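Local atomic coordinates of fatty acid CoA ligase (Marinactinospora thermotolerans, PDB entry 6SQ8), a protein that belongs to the AMP-binding (ANL) family, with a large N-terminal and a smaller C-terminal domain, and holds adenosine monophosphate in a pocket. Residues Pro193-Ile198 and Arg239-Phe244; Arg410-Val415 and Ala458-His463. One frame throughout, in Å; residues are numbered along the deposited sequence.

How the interactions relate
Following the chain from the N terminus, interaction 1 comes first: 193-198 meets 239-244 after an excursion of 40 residues, about half of them helical, with one short strand. That loop has closed long before interaction 2 opens at 410, where a second loop of 42 residues, richer in strand, returns helix 453-463 to helix 409-418. The two contacts are therefore in series and neither nest nor cross. Interaction 1 joins two neighbouring parallel strands of the AMP-binding region, interaction 2 two helices of the C-terminal domain; the centres of interactions 1 and 2 lie about 37 Å apart. Ligands relate them indirectly: F244 of interaction 1 touches 1-ethanoyl-9H-pyrido[3,4-b]indole-3-carboxylic acid (EQ2), and R410 of interaction 2 binds AMP.

Interaction 1 of 2, residues Pro193-Ile198 and Arg239-Phe244; sequences PWRFLI and RATHVF
F196 pairs with H242 and L197 with V243 where strands 195-198 and 242-244 run in the same direction, their axes 4.4 Å apart at closest approach and 20° from parallel. L197 N donates to H242 O at 2.8 Å, and a weak bond from F244 N to L197 O follows. At the start of the pairing two amides grip R195 O: T241 N arrives on a lone pair in the carbonyl plane at 2.8 Å, whereas H242 N lies above that plane at 3.1 Å. R195 N gives its hydrogen to T241 OG1 at 2.8 Å, a side-chain acceptor just ahead of the strand. A chi1 of 60° turns this hydroxyl in between its own N and carbonyl carbon, from where it also shares a hydrogen bond with H242 ND1, in the plane of the imidazole.

On the face bearing F196 and H242, CB of H242 stands over the phenyl ring, 3.6 Å from the centroid of F196, in a CH-pi contact. W194 CG sits above one face of the imidazole, toward its rim, with the planes inclined by 37°, an oblique pairing within a cluster of three aromatic residues. The other imidazole nitrogen, H242 NE2, bonds to Y189 O, and W194 NE1 to G190 O. On the other face L197 and V243 lie alongside each other, L197 CB 3.8 Å from V243 CG2. The guanidinium of R195, brought round by bends at chi2 and chi3, turns one face to T241 CG2.

Strand 219-222 pairs in parallel with the other edge of 195-198; with helices 205-215 and 228-237 between successive strands in the chain, this is the helix-linked parallel arrangement of an alpha/beta domain, and F244 helps line the EQ2 pocket.

Interaction 2 of 2, residues Arg410-Val415 and Ala458-His463; sequences RRVEHV and ALVRDH. With AMP (adenosine monophosphate), chain G.
V415 and V460 mark the closest backbone approach, CA to CA 6.1 Å, between helical segments 410-415 and 458-463, whose axes pass 9.7 Å apart with 119° between their N-to-C directions. The interface is apolar and small, with V415 at its centre. Its CG1, held anti to the backbone N by a chi1 of 172°, reaches towards the turn of L459 and V460: V415 CG1 comes 3.7 Å from L459 O and 4.0 Å from V460 CG2, with L459 CG also in van der Waals contact. The second methyl, V415 CG2, meets H463 CB at 4.0 Å. The two branches thus engage different turns of the opposing helix. One turn back, V412 extends the contact with V412 CG1 4.1 Å from V460 CG2, the two valines approaching obliquely.

H463 is fixed by its own helix. Its ND1 donates to L459 O at 3.2 Å, with the acceptor close to the imidazole plane, while H463 N approaches the same oxygen from the other face of the carbonyl. The ND1 bond holds the ring back against its own helix, and L459 O thereby accepts two hydrogen bonds.

R410 leads the other way, away from helix 453-463. Its NH2 donates to AMP O2' at 2.7 Å (N-H...O angle 156°), and that oxygen lies at the edge of the guanidinium, in its plane. The same nitrogen has a long, weak ion pair with D380, whose OD2 also binds AMP.

Within the C-terminal domain, helix 409-418 is tied on a further side to strand 422-432 and helix 489-494, since E413 OE2 accepts from V427 N and forms a salt bridge with K489. The loop that follows helix 453-463 packs against that helix: V460 touches H468, and R461 forms a salt bridge with D466.

Interaction 1 of 2, residues Pro193-Ile198 and Arg239-Phe244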
loop_
_atom_site.group_PDB
_atom_site.type_symbol
_atom_site.label_atom_id
_atom_site.label_comp_id
_atom_site.label_asym_id
_atom_site.label_seq_id
_atom_site.Cartn_x
_atom_site.Cartn_y
_atom_site.Cartn_z
ATOM N N PRO A 193 10.574 -1.566 20.707
ATOM C CA PRO A 193 9.674 -0.570 20.153
ATOM C C PRO A 193 10.234 0.272 18.987
ATOM O O PRO A 193 11.399 0.582 18.942
ATOM C CB PRO A 193 9.406 0.307 21.384
ATOM C CG PRO A 193 10.774 0.336 22.082
ATOM C CD PRO A 193 11.444 -0.978 21.724
ATOM N N TRP A 194 9.348 0.588 18.038
ATOM C CA TRP A 194 9.537 1.484 16.930
ATOM C C TRP A 194 8.909 2.840 17.269
ATOM O O TRP A 194 7.869 2.896 17.920
ATOM C CB TRP A 194 8.844 0.910 15.684
ATOM C CG TRP A 194 9.115 -0.530 15.388
ATOM C CD1 TRP A 194 10.283 -1.217 15.569
ATOM C CD2 TRP A 194 8.206 -1.450 14.780
ATOM N NE1 TRP A 194 10.159 -2.509 15.124
ATOM C CE2 TRP A 194 8.891 -2.675 14.633
ATOM C CE3 TRP A 194 6.872 -1.375 14.370
ATOM C CZ2 TRP A 194 8.274 -3.815 14.111
ATOM C CZ3 TRP A 194 6.266 -2.494 13.844
ATOM C CH2 TRP A 194 6.958 -3.702 13.721
ATOM N N ARG A 195 9.523 3.929 16.801
ATOM C CA ARG A 195 8.855 5.210 16.652
ATOM C C ARG A 195 8.575 5.370 15.158
ATOM O O ARG A 195 9.458 5.750 14.381
ATOM C CB ARG A 195 9.698 6.344 17.235
ATOM C CG ARG A 195 9.464 6.620 18.718
ATOM C CD ARG A 195 10.201 5.744 19.736
ATOM N NE ARG A 195 11.667 5.743 19.733
ATOM C CZ ARG A 195 12.450 6.755 19.349
ATOM N NH1 ARG A 195 11.903 7.929 19.087
ATOM N NH2 ARG A 195 13.760 6.583 19.208
ATOM N N PHE A 196 7.354 5.006 14.762
ATOM C CA PHE A 196 7.011 4.757 13.369
ATOM C C PHE A 196 6.179 5.921 12.830
ATOM O O PHE A 196 5.045 6.145 13.253
ATOM C CB PHE A 196 6.265 3.436 13.233
ATOM C CG PHE A 196 6.378 2.773 11.886
ATOM C CD1 PHE A 196 6.010 3.434 10.726
ATOM C CD2 PHE A 196 6.798 1.459 11.780
ATOM C CE1 PHE A 196 6.096 2.808 9.490
ATOM C CE2 PHE A 196 6.885 0.829 10.548
ATOM C CZ PHE A 196 6.522 1.504 9.404
ATOM N N LEU A 197 6.766 6.631 11.860
ATOM C CA LEU A 197 6.173 7.785 11.213
ATOM C C LEU A 197 5.249 7.282 10.104
ATOM O O LEU A 197 5.677 6.567 9.196
ATOM C CB LEU A 197 7.308 8.632 10.630
ATOM C CG LEU A 197 7.140 10.152 10.665
ATOM C CD1 LEU A 197 7.859 10.828 9.493
ATOM C CD2 LEU A 197 5.684 10.563 10.677
ATOM N N ILE A 198 3.984 7.664 10.175
ATOM C CA ILE A 198 3.017 7.202 9.224
ATOM C C ILE A 198 2.338 8.395 8.575
ATOM O O ILE A 198 1.389 8.945 9.120
ATOM C CB ILE A 198 1.994 6.263 9.885
ATOM C CG1 ILE A 198 2.716 5.167 10.671
ATOM C CG2 ILE A 198 1.059 5.694 8.835
ATOM C CD1 ILE A 198 1.838 4.045 11.124
ATOM N N ARG A 239 12.636 11.708 16.900
ATOM C CA ARG A 239 13.639 10.671 16.804
ATOM C C ARG A 239 13.002 9.385 16.258
ATOM O O ARG A 239 13.192 8.314 16.826
ATOM C CB ARG A 239 14.287 10.439 18.168
ATOM C CG ARG A 239 14.790 11.688 18.866
ATOM C CD ARG A 239 16.296 11.800 18.809
ATOM N NE ARG A 239 16.925 12.399 17.635
ATOM C CZ ARG A 239 17.797 13.409 17.686
ATOM N NH1 ARG A 239 17.786 14.224 18.726
ATOM N NH2 ARG A 239 18.664 13.579 16.703
ATOM N N ALA A 240 12.249 9.509 15.153
ATOM C CA ALA A 240 11.557 8.400 14.521
ATOM C C ALA A 240 12.567 7.350 14.042
ATOM O O ALA A 240 13.632 7.678 13.556
ATOM C CB ALA A 240 10.714 8.904 13.380
ATOM N N THR A 241 12.195 6.080 14.205
ATOM C CA THR A 241 13.030 4.955 13.847
ATOM C C THR A 241 12.582 4.355 12.507
ATOM O O THR A 241 13.367 3.732 11.809
ATOM C CB THR A 241 12.974 3.853 14.908
ATOM O OG1 THR A 241 11.616 3.420 15.002
ATOM C CG2 THR A 241 13.476 4.315 16.255
ATOM N N HIS A 242 11.295 4.503 12.193
ATOM C CA HIS A 242 10.720 3.930 11.014
ATOM C C HIS A 242 9.827 4.966 10.358
ATOM O O HIS A 242 9.301 5.850 11.049
ATOM C CB HIS A 242 9.912 2.682 11.362
ATOM C CG HIS A 242 10.721 1.556 11.919
ATOM N ND1 HIS A 242 11.414 1.666 13.115
ATOM C CD2 HIS A 242 10.939 0.308 11.450
ATOM C CE1 HIS A 242 12.024 0.527 13.355
ATOM N NE2 HIS A 242 11.741 -0.324 12.349
ATOM N N VAL A 243 9.686 4.838 9.035
ATOM C CA VAL A 243 8.743 5.616 8.260
ATOM C C VAL A 243 8.373 4.793 7.025
ATOM O O VAL A 243 9.178 4.029 6.534
ATOM C CB VAL A 243 9.317 6.990 7.874
ATOM C CG1 VAL A 243 10.586 6.863 7.074
ATOM C CG2 VAL A 243 8.316 7.819 7.094
ATOM N N PHE A 244 7.142 4.973 6.550
ATOM C CA PHE A 244 6.704 4.381 5.315
ATOM C C PHE A 244 6.317 5.485 4.331
ATOM O O PHE A 244 5.548 6.371 4.688
ATOM C CB PHE A 244 5.520 3.441 5.520
ATOM C CG PHE A 244 5.254 2.554 4.327
ATOM C CD1 PHE A 244 4.651 3.052 3.185
ATOM C CD2 PHE A 244 5.623 1.220 4.341
ATOM C CE1 PHE A 244 4.425 2.227 2.092
ATOM C CE2 PHE A 244 5.409 0.402 3.245
ATOM C CZ PHE A 244 4.814 0.908 2.120
#

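Interaction 2 of 2, residues Arg410-Val415 and Ala458-His463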
loop_
_atom_site.group_PDB
_atom_site.type_symbol
_atom_site.label_atom_id
_atom_site.label_comp_id
_atom_site.label_asym_id
_atom_site.label_seq_id
_atom_site.Cartn_x
_atom_site.Cartn_y
_atom_site.Cartn_z
ATOM N N ARG A 410 8.102 -2.755 -17.873
ATOM C CA ARG A 410 8.959 -2.246 -16.794
ATOM C C ARG A 410 10.437 -2.354 -17.199
ATOM O O ARG A 410 11.222 -1.491 -16.849
ATOM C CB ARG A 410 8.670 -2.926 -15.450
ATOM C CG ARG A 410 7.386 -2.429 -14.805
ATOM C CD ARG A 410 7.246 -2.731 -13.325
ATOM N NE ARG A 410 5.849 -3.013 -12.979
ATOM C CZ ARG A 410 5.459 -3.598 -11.857
ATOM N NH1 ARG A 410 6.351 -3.856 -10.918
ATOM N NH2 ARG A 410 4.196 -3.918 -11.664
ATOM N N ARG A 411 10.803 -3.383 -17.964
ATOM C CA ARG A 411 12.168 -3.529 -18.449
ATOM C C ARG A 411 12.511 -2.329 -19.343
ATOM O O ARG A 411 13.621 -1.815 -19.269
ATOM C CB ARG A 411 12.402 -4.851 -19.201
ATOM C CG ARG A 411 12.376 -6.102 -18.332
ATOM C CD ARG A 411 13.456 -7.178 -18.489
ATOM N NE ARG A 411 14.000 -7.410 -19.828
ATOM C CZ ARG A 411 13.632 -8.382 -20.671
ATOM N NH1 ARG A 411 12.728 -9.286 -20.321
ATOM N NH2 ARG A 411 14.208 -8.473 -21.860
ATOM N N VAL A 412 11.555 -1.860 -20.167
ATOM C CA VAL A 412 11.786 -0.747 -21.077
ATOM C C VAL A 412 11.919 0.565 -20.285
ATOM O O VAL A 412 12.757 1.417 -20.619
ATOM C CB VAL A 412 10.682 -0.655 -22.151
ATOM C CG1 VAL A 412 10.912 0.502 -23.130
ATOM C CG2 VAL A 412 10.579 -1.954 -22.922
ATOM N N GLU A 413 11.096 0.726 -19.242
ATOM C CA GLU A 413 11.116 1.909 -18.370
ATOM C C GLU A 413 12.450 2.004 -17.614
ATOM O O GLU A 413 13.003 3.095 -17.482
ATOM C CB GLU A 413 9.953 1.858 -17.376
ATOM C CG GLU A 413 8.585 2.030 -18.024
ATOM C CD GLU A 413 7.391 1.555 -17.202
ATOM O OE1 GLU A 413 7.583 1.163 -16.015
ATOM O OE2 GLU A 413 6.275 1.564 -17.767
ATOM N N HIS A 414 12.943 0.864 -17.108
ATOM C CA HIS A 414 14.208 0.805 -16.359
ATOM C C HIS A 414 15.339 1.395 -17.218
ATOM O O HIS A 414 16.122 2.227 -16.743
ATOM C CB HIS A 414 14.518 -0.628 -15.875
ATOM C CG HIS A 414 13.606 -1.144 -14.809
ATOM N ND1 HIS A 414 13.519 -2.513 -14.489
ATOM C CD2 HIS A 414 12.718 -0.505 -13.997
ATOM C CE1 HIS A 414 12.640 -2.683 -13.510
ATOM N NE2 HIS A 414 12.127 -1.456 -13.188
ATOM N N VAL A 415 15.394 0.979 -18.490
ATOM C CA VAL A 415 16.428 1.432 -19.431
ATOM C C VAL A 415 16.286 2.935 -19.710
ATOM O O VAL A 415 17.256 3.665 -19.669
ATOM C CB VAL A 415 16.399 0.613 -20.737
ATOM C CG1 VAL A 415 17.320 1.211 -21.767
ATOM C CG2 VAL A 415 16.776 -0.841 -20.531
ATOM N N ALA A 458 17.667 4.633 -28.885
ATOM C CA ALA A 458 18.937 3.966 -29.183
ATOM C C ALA A 458 19.430 3.192 -27.962
ATOM O O ALA A 458 20.025 2.107 -28.086
ATOM C CB ALA A 458 19.952 4.987 -29.622
ATOM N N LEU A 459 19.163 3.760 -26.785
ATOM C CA LEU A 459 19.527 3.169 -25.518
ATOM C C LEU A 459 18.723 1.880 -25.304
ATOM O O LEU A 459 19.270 0.837 -24.909
ATOM C CB LEU A 459 19.251 4.219 -24.440
ATOM C CG LEU A 459 19.901 3.988 -23.080
ATOM C CD1 LEU A 459 21.403 3.730 -23.178
ATOM C CD2 LEU A 459 19.653 5.213 -22.193
ATOM N N VAL A 460 17.418 1.938 -25.596
ATOM C CA VAL A 460 16.565 0.766 -25.475
ATOM C C VAL A 460 17.058 -0.285 -26.467
ATOM O O VAL A 460 17.158 -1.447 -26.129
ATOM C CB VAL A 460 15.071 1.094 -25.681
ATOM C CG1 VAL A 460 14.226 -0.157 -25.879
ATOM C CG2 VAL A 460 14.521 1.931 -24.532
ATOM N N ARG A 461 17.391 0.148 -27.686
ATOM C CA ARG A 461 17.762 -0.774 -28.732
ATOM C C ARG A 461 19.042 -1.519 -28.350
ATOM O O ARG A 461 19.168 -2.678 -28.685
ATOM C CB ARG A 461 17.932 -0.090 -30.087
ATOM C CG ARG A 461 17.928 -1.087 -31.253
ATOM C CD ARG A 461 18.138 -0.432 -32.613
ATOM N NE ARG A 461 17.293 0.741 -32.825
ATOM C CZ ARG A 461 16.033 0.702 -33.237
ATOM N NH1 ARG A 461 15.493 -0.451 -33.612
ATOM N NH2 ARG A 461 15.344 1.830 -33.284
ATOM N N ASP A 462 19.987 -0.847 -27.683
ATOM C CA ASP A 462 21.290 -1.462 -27.348
ATOM C C ASP A 462 21.110 -2.517 -26.244
ATOM O O ASP A 462 21.735 -3.574 -26.303
ATOM C CB ASP A 462 22.355 -0.433 -26.941
ATOM C CG ASP A 462 23.761 -1.029 -26.786
ATOM O OD1 ASP A 462 24.069 -1.998 -27.520
ATOM O OD2 ASP A 462 24.560 -0.539 -25.925
ATOM N N HIS A 463 20.253 -2.220 -25.259
ATOM C CA HIS A 463 20.128 -3.002 -24.044
ATOM C C HIS A 463 19.118 -4.139 -24.231
ATOM O O HIS A 463 19.367 -5.238 -23.772
ATOM C CB HIS A 463 19.760 -2.103 -22.848
ATOM C CG HIS A 463 20.928 -1.385 -22.258
ATOM N ND1 HIS A 463 21.345 -0.157 -22.719
ATOM C CD2 HIS A 463 21.768 -1.709 -21.256
ATOM C CE1 HIS A 463 22.389 0.249 -22.030
ATOM N NE2 HIS A 463 22.665 -0.679 -21.123
HETATM P P AMP G . -3.110 -3.351 -5.654
HETATM O O1P AMP G . -3.120 -3.860 -4.242
HETATM O O2P AMP G . -3.775 -4.285 -6.676
HETATM O O3P AMP G . -3.586 -1.916 -5.708
HETATM O "O5'" AMP G . -1.509 -3.289 -6.007
HETATM C "C5'" AMP G . -0.642 -4.413 -6.263
HETATM C "C4'" AMP G . 0.351 -4.141 -7.389
HETATM O "O4'" AMP G . 1.164 -3.000 -7.154
HETATM C "C3'" AMP G . 1.340 -5.261 -7.543
HETATM O "O3'" AMP G . 0.771 -6.128 -8.482
HETATM C "C2'" AMP G . 2.656 -4.646 -8.012
HETATM O "O2'" AMP G . 2.921 -4.645 -9.435
HETATM C "C1'" AMP G . 2.537 -3.214 -7.520
HETATM N N9 AMP G . 3.459 -3.031 -6.368
HETATM C C8 AMP G . 3.144 -2.917 -5.056
HETATM N N7 AMP G . 4.270 -2.767 -4.308
HETATM C C5 AMP G . 5.323 -2.793 -5.156
HETATM C C6 AMP G . 6.800 -2.699 -5.043
HETATM N N6 AMP G . 7.397 -2.526 -3.858
HETATM N N1 AMP G . 7.518 -2.776 -6.179
HETATM C C2 AMP G . 6.922 -2.945 -7.392
HETATM N N3 AMP G . 5.587 -3.048 -7.582
HETATM C C4 AMP G . 4.769 -2.972 -6.515
#